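Local coordinates for protein tyrosine--tRNA ligase (Archaeoglobus fulgidus, PDB 2CYB) that probably attaches tyrosine to its cognate tRNA in two steps, first activating the amino acid with ATP and then passing it to the acceptor end, at residues 11-16 with 259-264; 221-226 with 234-239; 250-255 with 298-303; 266-271 with 293-298. All blocks are in the same frame, centred on the assembly; numbering follows the deposited sequence.

Interaction 1. Residues 11-16 with 259-264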
loop_
_atom_site.group_PDB
_atom_site.type_symbol
_atom_site.label_atom_id
_atom_site.label_comp_id
_atom_site.label_asym_id
_atom_site.label_seq_id
_atom_site.Cartn_x
_atom_site.Cartn_y
_atom_site.Cartn_z
ATOM N N THR A 11 2.297 28.182 -20.534
ATOM C CA THR A 11 3.620 27.585 -20.534
ATOM C C THR A 11 4.726 28.478 -20.006
ATOM O O THR A 11 5.874 28.045 -19.918
ATOM C CB THR A 11 3.998 27.115 -21.936
ATOM O OG1 THR A 11 3.939 28.222 -22.841
ATOM C CG2 THR A 11 3.035 26.044 -22.400
ATOM N N ARG A 12 4.387 29.714 -19.654
ATOM C CA ARG A 12 5.389 30.644 -19.137
ATOM C C ARG A 12 6.042 30.064 -17.892
ATOM O O ARG A 12 5.358 29.638 -16.954
ATOM C CB ARG A 12 4.754 31.993 -18.783
ATOM C CG ARG A 12 5.756 33.016 -18.222
ATOM C CD ARG A 12 5.098 34.372 -17.970
ATOM N NE ARG A 12 4.123 34.336 -16.882
ATOM C CZ ARG A 12 3.283 35.328 -16.598
ATOM N NH1 ARG A 12 2.427 35.220 -15.586
ATOM N NH2 ARG A 12 3.290 36.432 -17.335
ATOM N N ASN A 13 7.369 30.048 -17.900
ATOM C CA ASN A 13 8.145 29.540 -16.783
ATOM C C ASN A 13 7.927 28.063 -16.484
ATOM O O ASN A 13 8.248 27.593 -15.395
ATOM C CB ASN A 13 7.864 30.367 -15.531
ATOM C CG ASN A 13 8.482 31.758 -15.607
ATOM O OD1 ASN A 13 9.454 31.972 -16.332
ATOM N ND2 ASN A 13 7.932 32.695 -14.852
ATOM N N ALA A 14 7.373 27.335 -17.443
ATOM C CA ALA A 14 7.173 25.906 -17.253
ATOM C C ALA A 14 8.424 25.243 -17.798
ATOM O O ALA A 14 8.968 25.674 -18.813
ATOM C CB ALA A 14 5.949 25.421 -18.021
ATOM N N GLU A 15 8.892 24.201 -17.130
ATOM C CA GLU A 15 10.078 23.506 -17.602
ATOM C C GLU A 15 9.715 22.473 -18.662
ATOM O O GLU A 15 10.489 22.208 -19.583
ATOM C CB GLU A 15 10.791 22.819 -16.436
ATOM C CG GLU A 15 11.991 21.988 -16.863
ATOM C CD GLU A 15 12.784 21.449 -15.692
ATOM O OE1 GLU A 15 13.684 20.613 -15.921
ATOM O OE2 GLU A 15 12.512 21.862 -14.545
ATOM N N GLU A 16 8.528 21.897 -18.536
ATOM C CA GLU A 16 8.095 20.876 -19.475
ATOM C C GLU A 16 6.583 20.774 -19.531
ATOM O O GLU A 16 5.893 21.056 -18.550
ATOM C CB GLU A 16 8.682 19.524 -19.063
ATOM C CG GLU A 16 8.158 18.333 -19.847
ATOM C CD GLU A 16 8.605 17.004 -19.260
ATOM O OE1 GLU A 16 8.288 16.731 -18.079
ATOM O OE2 GLU A 16 9.272 16.232 -19.981
ATOM N N ILE A 259 8.365 37.874 -8.998
ATOM C CA ILE A 259 8.171 39.303 -9.182
ATOM C C ILE A 259 7.626 39.742 -10.536
ATOM O O ILE A 259 6.578 40.386 -10.598
ATOM C CB ILE A 259 9.475 40.058 -8.872
ATOM C CG1 ILE A 259 9.969 39.652 -7.473
ATOM C CG2 ILE A 259 9.227 41.566 -8.911
ATOM C CD1 ILE A 259 11.397 40.081 -7.161
ATOM N N LEU A 260 8.320 39.408 -11.618
ATOM C CA LEU A 260 7.848 39.816 -12.938
ATOM C C LEU A 260 6.443 39.299 -13.269
ATOM O O LEU A 260 5.614 40.048 -13.789
ATOM C CB LEU A 260 8.856 39.398 -14.011
ATOM C CG LEU A 260 10.091 40.308 -14.016
ATOM C CD1 LEU A 260 11.203 39.678 -14.828
ATOM C CD2 LEU A 260 9.708 41.681 -14.572
ATOM N N PRO A 261 6.152 38.020 -12.975
ATOM C CA PRO A 261 4.808 37.510 -13.280
ATOM C C PRO A 261 3.717 38.231 -12.496
ATOM O O PRO A 261 2.600 38.399 -12.979
ATOM C CB PRO A 261 4.907 36.034 -12.903
ATOM C CG PRO A 261 6.326 35.705 -13.277
ATOM C CD PRO A 261 7.082 36.906 -12.705
ATOM N N ARG A 262 4.047 38.666 -11.286
ATOM C CA ARG A 262 3.077 39.343 -10.443
ATOM C C ARG A 262 3.022 40.853 -10.610
ATOM O O ARG A 262 1.945 41.444 -10.548
ATOM C CB ARG A 262 3.335 38.992 -8.976
ATOM C CG ARG A 262 2.953 37.567 -8.648
ATOM C CD ARG A 262 3.435 37.124 -7.285
ATOM N NE ARG A 262 2.786 35.875 -6.903
ATOM C CZ ARG A 262 1.479 35.757 -6.689
ATOM N NH1 ARG A 262 0.684 36.814 -6.816
ATOM N NH2 ARG A 262 0.961 34.582 -6.359
ATOM N N PHE A 263 4.172 41.485 -10.828
ATOM C CA PHE A 263 4.191 42.938 -10.975
ATOM C C PHE A 263 4.227 43.475 -12.398
ATOM O O PHE A 263 3.828 44.614 -12.638
ATOM C CB PHE A 263 5.357 43.539 -10.193
ATOM C CG PHE A 263 5.233 43.381 -8.705
ATOM C CD1 PHE A 263 5.680 42.224 -8.073
ATOM C CD2 PHE A 263 4.655 44.386 -7.935
ATOM C CE1 PHE A 263 5.554 42.068 -6.691
ATOM C CE2 PHE A 263 4.524 44.240 -6.548
ATOM C CZ PHE A 263 4.975 43.076 -5.929
ATOM N N GLY A 264 4.715 42.676 -13.338
ATOM C CA GLY A 264 4.773 43.132 -14.718
ATOM C C GLY A 264 6.117 43.732 -15.086
ATOM O O GLY A 264 6.587 43.607 -16.219
#
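R12 and N13 both lean on the pyrrolidine ring of P261, each on a different ring carbon. The guanidinium of R12 takes CB. Its NH1 lies 3.7 Å from P261 CB, and the proline sits over one face of the flat group, toward its rim. The R12 chain starts with CG anti to the backbone N (chi1 180°), runs out straight, and then bends at chi3 (68°). That bend turns the guanidinium so that a face, not an edge, meets the ring. N13 takes the next carbon, with ND2 3.8 Å from P261 CG. Its side chain meets the proline at about a right angle.

The two residues are the corners of a type II beta turn from T11 to A14, closed by the bond from A14 N to T11 O at 3.0 Å. N13 has positive phi (63°), as the third position of such a turn requires. The turn links helix 3-11 to strand 16-18, an outer strand of the Rossmann-fold sheet. P261 lies in the last turn of helix 250-263, which is kinked there because proline has no N-H to give to the turn before.

The polar ends are held by other partners. R12 NH1 makes a salt bridge with D58 of helix 47-61, and N13 ND2 gives a hydrogen bond to the carbonyl of K256. Q54 of helix 47-61 touches both R12 and P261.

Interaction 2. Residues 221-226 with 234-239; sequences NYISVR and RKIRKA
K235 reaches from helix 229-237 to the backbone of the 221-226 loop and gives its ammonium to the carbonyl of Y222. CB points toward the loop. CG is anti to the carbonyl carbon of K235 (chi1 -69°), and from there the chain is fully extended. CD is the first atom to touch the loop, 4.1 Å from I223 CG1 and 3.6 Å from Y222 O. The I223 and K235 side chains run past each other in opposite directions. CE also lies beside Y222 O. NZ then ends the chain 2.9 Å from Y222 O, a hydrogen bond in the carbonyl plane with a C=O...N angle of 157°. NZ has a second partner in D227, with which it makes a salt bridge; the same carboxylate accepts from S224 N.

Beside the lysine is an apolar contact. I223 CD1 meets I236 CD1 at 3.6 Å, the two side chains crossing at about a right angle. I236 continues onto I251 and I254 of helix 250-263.

The loop follows the KMSKS motif of class I synthetases. Y222 and S224 turn their hydroxyls to E44 of the HIGH region, and the Y222 side chain is about 5 Å from that of S217, a predicted ATP-binding residue. A methionine in place of K235 would probably leave the Y222 carbonyl without this donor and D227 without its cationic mate.

One ammonium thus serves a neutral carbonyl and a carboxylate, a pairing that probably favours the charged lysine and ties the loop to the helix by both polar and apolar contacts.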
loop_
_atom_site.group_PDB
_atom_site.type_symbol
_atom_site.label_atom_id
_atom_site.label_comp_id
_atom_site.label_asym_id
_atom_site.label_seq_id
_atom_site.Cartn_x
_atom_site.Cartn_y
_atom_site.Cartn_z
ATOM N N ASN A 221 17.660 27.378 3.784
ATOM C CA ASN A 221 18.098 28.184 2.651
ATOM C C ASN A 221 16.936 28.526 1.720
ATOM O O ASN A 221 17.021 28.335 0.504
ATOM C CB ASN A 221 19.193 27.435 1.886
ATOM C CG ASN A 221 18.757 26.047 1.453
ATOM O OD1 ASN A 221 17.844 25.460 2.035
ATOM N ND2 ASN A 221 19.418 25.508 0.437
ATOM N N TYR A 222 15.856 29.031 2.304
ATOM C CA TYR A 222 14.669 29.410 1.547
ATOM C C TYR A 222 13.905 30.501 2.294
ATOM O O TYR A 222 14.144 30.733 3.480
ATOM C CB TYR A 222 13.768 28.187 1.345
ATOM C CG TYR A 222 13.228 27.602 2.633
ATOM C CD1 TYR A 222 12.178 28.215 3.313
ATOM C CD2 TYR A 222 13.783 26.447 3.184
ATOM C CE1 TYR A 222 11.693 27.697 4.508
ATOM C CE2 TYR A 222 13.304 25.918 4.383
ATOM C CZ TYR A 222 12.259 26.550 5.039
ATOM O OH TYR A 222 11.777 26.040 6.224
ATOM N N ILE A 223 12.984 31.159 1.597
ATOM C CA ILE A 223 12.175 32.223 2.186
ATOM C C ILE A 223 10.736 31.760 2.406
ATOM O O ILE A 223 10.092 31.251 1.490
ATOM C CB ILE A 223 12.163 33.470 1.274
ATOM C CG1 ILE A 223 13.571 34.067 1.208
ATOM C CG2 ILE A 223 11.149 34.491 1.784
ATOM C CD1 ILE A 223 13.710 35.223 0.245
ATOM N N SER A 224 10.234 31.951 3.620
ATOM C CA SER A 224 8.874 31.549 3.962
ATOM C C SER A 224 7.950 32.753 3.940
ATOM O O SER A 224 8.394 33.881 4.143
ATOM C CB SER A 224 8.852 30.913 5.353
ATOM O OG SER A 224 9.848 29.913 5.461
ATOM N N VAL A 225 6.664 32.513 3.701
ATOM C CA VAL A 225 5.683 33.599 3.648
ATOM C C VAL A 225 5.520 34.268 5.002
ATOM O O VAL A 225 4.857 35.299 5.119
ATOM C CB VAL A 225 4.289 33.093 3.215
ATOM C CG1 VAL A 225 4.365 32.465 1.835
ATOM C CG2 VAL A 225 3.753 32.100 4.246
ATOM N N ARG A 226 6.126 33.677 6.023
ATOM C CA ARG A 226 6.028 34.206 7.374
ATOM C C ARG A 226 7.274 34.997 7.772
ATOM O O ARG A 226 7.298 35.630 8.825
ATOM C CB ARG A 226 5.798 33.052 8.351
ATOM C CG ARG A 226 5.085 33.426 9.633
ATOM C CD ARG A 226 4.885 32.193 10.511
ATOM N NE ARG A 226 4.200 32.506 11.761
ATOM C CZ ARG A 226 2.945 32.940 11.839
ATOM N NH1 ARG A 226 2.228 33.113 10.736
ATOM N NH2 ARG A 226 2.406 33.200 13.024
ATOM N N ARG A 234 17.723 40.053 5.154
ATOM C CA ARG A 234 18.933 39.349 5.572
ATOM C C ARG A 234 19.248 38.134 4.695
ATOM O O ARG A 234 20.385 37.951 4.264
ATOM C CB ARG A 234 18.802 38.899 7.034
ATOM C CG ARG A 234 19.892 37.939 7.462
ATOM C CD ARG A 234 19.657 37.383 8.854
ATOM N NE ARG A 234 20.427 36.159 9.058
ATOM C CZ ARG A 234 20.145 34.996 8.478
ATOM N NH1 ARG A 234 20.903 33.932 8.712
ATOM N NH2 ARG A 234 19.093 34.892 7.676
ATOM N N LYS A 235 18.242 37.299 4.442
ATOM C CA LYS A 235 18.429 36.102 3.619
ATOM C C LYS A 235 18.844 36.439 2.189
ATOM O O LYS A 235 19.716 35.781 1.622
ATOM C CB LYS A 235 17.144 35.265 3.601
ATOM C CG LYS A 235 16.814 34.605 4.937
ATOM C CD LYS A 235 15.542 33.761 4.830
ATOM C CE LYS A 235 15.257 32.995 6.115
ATOM N NZ LYS A 235 14.022 32.161 5.996
ATOM N N ILE A 236 18.218 37.461 1.609
ATOM C CA ILE A 236 18.559 37.872 0.248
ATOM C C ILE A 236 19.973 38.446 0.239
ATOM O O ILE A 236 20.783 38.116 -0.629
ATOM C CB ILE A 236 17.560 38.933 -0.293
ATOM C CG1 ILE A 236 16.181 38.298 -0.498
ATOM C CG2 ILE A 236 18.053 39.501 -1.623
ATOM C CD1 ILE A 236 16.169 37.170 -1.511
ATOM N N ARG A 237 20.274 39.291 1.221
ATOM C CA ARG A 237 21.597 39.896 1.317
ATOM C C ARG A 237 22.728 38.872 1.250
ATOM O O ARG A 237 23.708 39.076 0.535
ATOM C CB ARG A 237 21.706 40.724 2.606
ATOM C CG ARG A 237 23.107 41.246 2.917
ATOM C CD ARG A 237 23.053 42.582 3.663
ATOM N NE ARG A 237 22.035 42.608 4.710
ATOM C CZ ARG A 237 22.045 41.837 5.796
ATOM N NH1 ARG A 237 21.068 41.940 6.689
ATOM N NH2 ARG A 237 23.029 40.969 5.996
ATOM N N LYS A 238 22.602 37.762 1.972
ATOM C CA LYS A 238 23.667 36.764 1.953
ATOM C C LYS A 238 23.466 35.636 0.950
ATOM O O LYS A 238 24.234 34.673 0.920
ATOM C CB LYS A 238 23.875 36.185 3.356
ATOM C CG LYS A 238 22.602 35.794 4.077
ATOM C CD LYS A 238 22.898 35.299 5.490
ATOM C CE LYS A 238 23.680 36.330 6.295
ATOM N NZ LYS A 238 23.001 37.658 6.307
ATOM N N ALA A 239 22.449 35.758 0.110
ATOM C CA ALA A 239 22.188 34.718 -0.876
ATOM C C ALA A 239 23.283 34.625 -1.930
ATOM O O ALA A 239 23.983 35.599 -2.220
ATOM C CB ALA A 239 20.841 34.963 -1.551
#

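Interaction 3. Residues 250-255 with 298-303; sequences PILDIA and LDLKIA
Segments 250-255 and 298-303, of helices 250-263 and 297-319, cross at 45°, their axes 10.1 Å apart at closest approach, with I251 and K301 nearest by CA.

L300 is the central side chain. A chi1 of 176° swings CG away from the backbone N and carries the branched end across to the other helix between I251 and L252. I251 meets it with the CG2 branch, 3.8 Å from L300 CG; these two side chains slide past each other in opposite directions. L252 comes at about a right angle and places its CD2 3.7 Å from L300 CD2. That L300 methyl also lies 3.9 Å from I251 CG2, so it touches both residues of the facing helix.

K301 takes part through its aliphatic stem. Its CG lies 4.2 Å from I251 CG1. The extended chain then carries NZ on to the carbonyls of R237 and A239, just at the end of helix 229-237.

Other helices close the site. F290 of helix 283-292 touches both L252 and L300, while I236 of helix 229-237 lies against K301. The contact therefore joins four helices in the C-terminal part of the chain.

Between the two segments the contact is apolar, made by the ends of I251, L252 and L300 and the stem of K301. Its hold probably comes from burial and shape, while the one charged side chain that takes part, K301, gives its ammonium to carbonyls beyond the helix pair.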
loop_
_atom_site.group_PDB
_atom_site.type_symbol
_atom_site.label_atom_id
_atom_site.label_comp_id
_atom_site.label_asym_id
_atom_site.label_seq_id
_atom_site.Cartn_x
_atom_site.Cartn_y
_atom_site.Cartn_z
ATOM N N PRO A 250 19.607 32.088 -7.512
ATOM C CA PRO A 250 18.466 32.226 -6.601
ATOM C C PRO A 250 17.754 33.570 -6.654
ATOM O O PRO A 250 16.529 33.633 -6.575
ATOM C CB PRO A 250 19.091 31.976 -5.229
ATOM C CG PRO A 250 20.229 31.068 -5.537
ATOM C CD PRO A 250 20.812 31.682 -6.768
ATOM N N ILE A 251 18.521 34.647 -6.764
ATOM C CA ILE A 251 17.936 35.977 -6.810
ATOM C C ILE A 251 17.257 36.223 -8.154
ATOM O O ILE A 251 16.140 36.744 -8.204
ATOM C CB ILE A 251 19.014 37.056 -6.546
ATOM C CG1 ILE A 251 19.698 36.756 -5.212
ATOM C CG2 ILE A 251 18.389 38.443 -6.514
ATOM C CD1 ILE A 251 18.730 36.603 -4.047
ATOM N N LEU A 252 17.928 35.842 -9.236
ATOM C CA LEU A 252 17.353 36.009 -10.561
ATOM C C LEU A 252 16.080 35.176 -10.653
ATOM O O LEU A 252 15.099 35.589 -11.274
ATOM C CB LEU A 252 18.340 35.566 -11.637
ATOM C CG LEU A 252 19.349 36.628 -12.075
ATOM C CD1 LEU A 252 20.270 36.047 -13.136
ATOM C CD2 LEU A 252 18.605 37.840 -12.622
ATOM N N ASP A 253 16.096 34.007 -10.015
ATOM C CA ASP A 253 14.936 33.127 -10.028
ATOM C C ASP A 253 13.736 33.792 -9.382
ATOM O O ASP A 253 12.620 33.669 -9.882
ATOM C CB ASP A 253 15.242 31.800 -9.314
ATOM C CG ASP A 253 16.093 30.863 -10.162
ATOM O OD1 ASP A 253 16.614 29.862 -9.618
ATOM O OD2 ASP A 253 16.237 31.123 -11.375
ATOM N N ILE A 254 13.947 34.498 -8.276
ATOM C CA ILE A 254 12.825 35.161 -7.626
ATOM C C ILE A 254 12.274 36.236 -8.559
ATOM O O ILE A 254 11.064 36.442 -8.639
ATOM C CB ILE A 254 13.237 35.787 -6.279
ATOM C CG1 ILE A 254 13.677 34.676 -5.318
ATOM C CG2 ILE A 254 12.066 36.575 -5.686
ATOM C CD1 ILE A 254 14.183 35.186 -3.972
ATOM N N ALA A 255 13.160 36.924 -9.271
ATOM C CA ALA A 255 12.701 37.947 -10.202
ATOM C C ALA A 255 11.892 37.290 -11.324
ATOM O O ALA A 255 10.802 37.746 -11.671
ATOM C CB ALA A 255 13.892 38.689 -10.795
ATOM N N LEU A 298 24.336 43.433 -6.171
ATOM C CA LEU A 298 23.940 44.231 -5.016
ATOM C C LEU A 298 22.697 45.068 -5.239
ATOM O O LEU A 298 21.852 45.186 -4.349
ATOM C CB LEU A 298 25.104 45.118 -4.563
ATOM C CG LEU A 298 26.301 44.326 -4.022
ATOM C CD1 LEU A 298 27.486 45.251 -3.803
ATOM C CD2 LEU A 298 25.905 43.635 -2.724
ATOM N N ASP A 299 22.568 45.653 -6.426
ATOM C CA ASP A 299 21.393 46.458 -6.714
ATOM C C ASP A 299 20.189 45.544 -6.941
ATOM O O ASP A 299 19.092 45.825 -6.471
ATOM C CB ASP A 299 21.652 47.350 -7.933
ATOM C CG ASP A 299 22.790 48.341 -7.691
ATOM O OD1 ASP A 299 22.740 49.056 -6.667
ATOM O OD2 ASP A 299 23.729 48.403 -8.515
ATOM N N LEU A 300 20.401 44.443 -7.650
ATOM C CA LEU A 300 19.310 43.507 -7.899
ATOM C C LEU A 300 18.760 42.972 -6.569
ATOM O O LEU A 300 17.551 42.936 -6.360
ATOM C CB LEU A 300 19.790 42.349 -8.767
ATOM C CG LEU A 300 18.742 41.254 -8.998
ATOM C CD1 LEU A 300 17.470 41.866 -9.589
ATOM C CD2 LEU A 300 19.319 40.196 -9.916
ATOM N N LYS A 301 19.653 42.576 -5.666
ATOM C CA LYS A 301 19.227 42.059 -4.366
ATOM C C LYS A 301 18.311 43.022 -3.624
ATOM O O LYS A 301 17.274 42.618 -3.095
ATOM C CB LYS A 301 20.440 41.732 -3.491
ATOM C CG LYS A 301 21.187 40.473 -3.904
ATOM C CD LYS A 301 22.277 40.135 -2.883
ATOM C CE LYS A 301 22.922 38.792 -3.173
ATOM N NZ LYS A 301 23.904 38.400 -2.120
ATOM N N ILE A 302 18.692 44.297 -3.577
ATOM C CA ILE A 302 17.876 45.279 -2.884
ATOM C C ILE A 302 16.477 45.349 -3.481
ATOM O O ILE A 302 15.483 45.401 -2.748
ATOM C CB ILE A 302 18.505 46.692 -2.939
ATOM C CG1 ILE A 302 19.853 46.692 -2.209
ATOM C CG2 ILE A 302 17.560 47.704 -2.298
ATOM C CD1 ILE A 302 19.765 46.232 -0.765
ATOM N N ALA A 303 16.402 45.353 -4.808
ATOM C CA ALA A 303 15.115 45.430 -5.491
ATOM C C ALA A 303 14.286 44.166 -5.272
ATOM O O ALA A 303 13.081 44.241 -5.016
ATOM C CB ALA A 303 15.331 45.674 -7.000
#

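Interaction 4. Residues 266-271 with 293-298; sequences IVVERD and GQLHPL
R270 meets the backbone of Q294, and V268 meets the side chain of L295. R270 NH1 makes a weak hydrogen bond to Q294 O, at 2.9 Å but with an N-H...O angle of only 128°. The carbonyl oxygen lies at the edge of the guanidinium, in its plane. Water 1 is also in that plane; it accepts from R270 NH1 at 3.1 Å and from H296 N at 2.7 Å, so it bridges R270 to the backbone N of H296. V268 CG1 meets L295 CD1 at 3.9 Å, the two side chains lying oblique to each other.

With chi1 at 176° L295 points CG away from its own N, and its end comes nearer the strand. The contact joins the two-stranded antiparallel sheet 266-268 and 278-280 to the connection between helices 283-292 and 297-319. H296 is the N-cap of the second helix. Its ND1 accepts from L298 N at 2.9 Å, nearly straight and in the ring plane.

Further out, R270 N bonds to D277 and R270 NE to the carbonyl of G276, which probably limits how the arginine can turn. V278 touches V268 and R270. L286 and Y280 pack on L295.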
loop_
_atom_site.group_PDB
_atom_site.type_symbol
_atom_site.label_atom_id
_atom_site.label_comp_id
_atom_site.label_asym_id
_atom_site.label_seq_id
_atom_site.Cartn_x
_atom_site.Cartn_y
_atom_site.Cartn_z
ATOM N N ILE A 266 9.978 45.398 -12.926
ATOM C CA ILE A 266 10.655 45.610 -11.657
ATOM C C ILE A 266 11.595 46.803 -11.767
ATOM O O ILE A 266 12.445 46.869 -12.659
ATOM C CB ILE A 266 11.436 44.355 -11.221
ATOM C CG1 ILE A 266 12.168 44.631 -9.903
ATOM C CG2 ILE A 266 12.402 43.933 -12.319
ATOM C CD1 ILE A 266 12.877 43.413 -9.329
ATOM N N VAL A 267 11.406 47.763 -10.870
ATOM C CA VAL A 267 12.235 48.951 -10.842
ATOM C C VAL A 267 13.408 48.684 -9.906
ATOM O O VAL A 267 13.223 48.307 -8.749
ATOM C CB VAL A 267 11.441 50.168 -10.321
ATOM C CG1 VAL A 267 12.350 51.382 -10.213
ATOM C CG2 VAL A 267 10.279 50.465 -11.251
ATOM N N VAL A 268 14.616 48.860 -10.419
ATOM C CA VAL A 268 15.813 48.655 -9.624
ATOM C C VAL A 268 16.412 50.026 -9.336
ATOM O O VAL A 268 17.088 50.609 -10.185
ATOM C CB VAL A 268 16.833 47.798 -10.386
ATOM C CG1 VAL A 268 18.088 47.608 -9.558
ATOM C CG2 VAL A 268 16.213 46.453 -10.729
ATOM N N GLU A 269 16.146 50.552 -8.147
ATOM C CA GLU A 269 16.684 51.857 -7.782
ATOM C C GLU A 269 18.185 51.703 -7.573
ATOM O O GLU A 269 18.642 50.717 -6.981
ATOM C CB GLU A 269 16.023 52.372 -6.500
ATOM C CG GLU A 269 14.505 52.312 -6.525
ATOM C CD GLU A 269 13.857 53.111 -5.406
ATOM O OE1 GLU A 269 14.413 53.148 -4.289
ATOM O OE2 GLU A 269 12.777 53.694 -5.644
ATOM N N ARG A 270 18.955 52.666 -8.071
ATOM C CA ARG A 270 20.406 52.620 -7.936
ATOM C C ARG A 270 20.966 54.022 -7.800
ATOM O O ARG A 270 20.349 54.983 -8.243
ATOM C CB ARG A 270 21.057 51.990 -9.168
ATOM C CG ARG A 270 20.655 50.568 -9.479
ATOM C CD ARG A 270 21.463 50.035 -10.656
ATOM N NE ARG A 270 21.194 50.774 -11.890
ATOM C CZ ARG A 270 21.675 50.440 -13.083
ATOM N NH1 ARG A 270 22.456 49.374 -13.212
ATOM N NH2 ARG A 270 21.366 51.163 -14.151
ATOM N N ASP A 271 22.140 54.137 -7.193
ATOM C CA ASP A 271 22.775 55.443 -7.070
ATOM C C ASP A 271 23.172 55.839 -8.485
ATOM O O ASP A 271 23.368 54.975 -9.348
ATOM C CB ASP A 271 24.032 55.372 -6.198
ATOM C CG ASP A 271 23.723 55.100 -4.747
ATOM O OD1 ASP A 271 22.625 55.482 -4.288
ATOM O OD2 ASP A 271 24.591 54.521 -4.058
ATOM N N GLY A 293 26.819 42.667 -17.125
ATOM C CA GLY A 293 27.479 43.396 -16.059
ATOM C C GLY A 293 26.907 44.786 -15.861
ATOM O O GLY A 293 27.419 45.555 -15.053
ATOM N N GLN A 294 25.854 45.119 -16.602
ATOM C CA GLN A 294 25.216 46.424 -16.463
ATOM C C GLN A 294 24.394 46.471 -15.179
ATOM O O GLN A 294 24.200 47.538 -14.589
ATOM C CB GLN A 294 24.316 46.718 -17.663
ATOM C CG GLN A 294 25.068 47.128 -18.917
ATOM C CD GLN A 294 25.989 48.310 -18.678
ATOM O OE1 GLN A 294 27.171 48.142 -18.370
ATOM N NE2 GLN A 294 25.447 49.515 -18.799
ATOM N N LEU A 295 23.894 45.312 -14.761
ATOM C CA LEU A 295 23.111 45.221 -13.533
ATOM C C LEU A 295 23.933 44.395 -12.555
ATOM O O LEU A 295 24.264 43.239 -12.821
ATOM C CB LEU A 295 21.761 44.546 -13.792
ATOM C CG LEU A 295 20.880 44.297 -12.565
ATOM C CD1 LEU A 295 20.536 45.608 -11.877
ATOM C CD2 LEU A 295 19.613 43.580 -13.003
ATOM N N HIS A 296 24.263 44.998 -11.422
ATOM C CA HIS A 296 25.081 44.337 -10.416
ATOM C C HIS A 296 24.231 43.638 -9.361
ATOM O O HIS A 296 23.159 44.121 -8.995
ATOM C CB HIS A 296 25.994 45.376 -9.748
ATOM C CG HIS A 296 27.038 44.785 -8.858
ATOM N ND1 HIS A 296 26.737 44.164 -7.663
ATOM C CD2 HIS A 296 28.382 44.686 -9.004
ATOM C CE1 HIS A 296 27.847 43.706 -7.115
ATOM N NE2 HIS A 296 28.860 44.009 -7.909
ATOM N N PRO A 297 24.703 42.483 -8.868
ATOM C CA PRO A 297 24.025 41.684 -7.849
ATOM C C PRO A 297 23.523 42.495 -6.653
ATOM O O PRO A 297 22.408 42.286 -6.177
ATOM C CB PRO A 297 25.097 40.680 -7.450
ATOM C CG PRO A 297 25.753 40.401 -8.738
ATOM C CD PRO A 297 25.912 41.783 -9.343
ATOM N N LEU A 298 24.336 43.433 -6.171
ATOM C CA LEU A 298 23.940 44.231 -5.016
ATOM C C LEU A 298 22.697 45.068 -5.239
ATOM O O LEU A 298 21.852 45.186 -4.349
ATOM C CB LEU A 298 25.104 45.118 -4.563
ATOM C CG LEU A 298 26.301 44.326 -4.022
ATOM C CD1 LEU A 298 27.486 45.251 -3.803
ATOM C CD2 LEU A 298 25.905 43.635 -2.724
HETATM O O HOH W 1 23.894 47.687 -11.036
#

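Interactions 1 and 3 share helix 250-263, where backbone bonds run from I259 N to I254 O (3.1 Å) and from L260 N to A255 O (3.0 Å). Interactions 3 and 4 both use helix 297-319, their centres about 9 Å apart; A303 CB packs 3.9 Å from V268 CG2. Interaction 2 joins interaction 3, centres about 11 Å apart, through the K301 ammonium and through I236 CD1, 3.6 Å from I251 CD1. Interaction 2 lies nearest the predicted ATP site, at the KMSKS region. The other three lie away from the annotated sites: interaction 3 touches interaction 2, and interactions 1 and 4 both touch interaction 3.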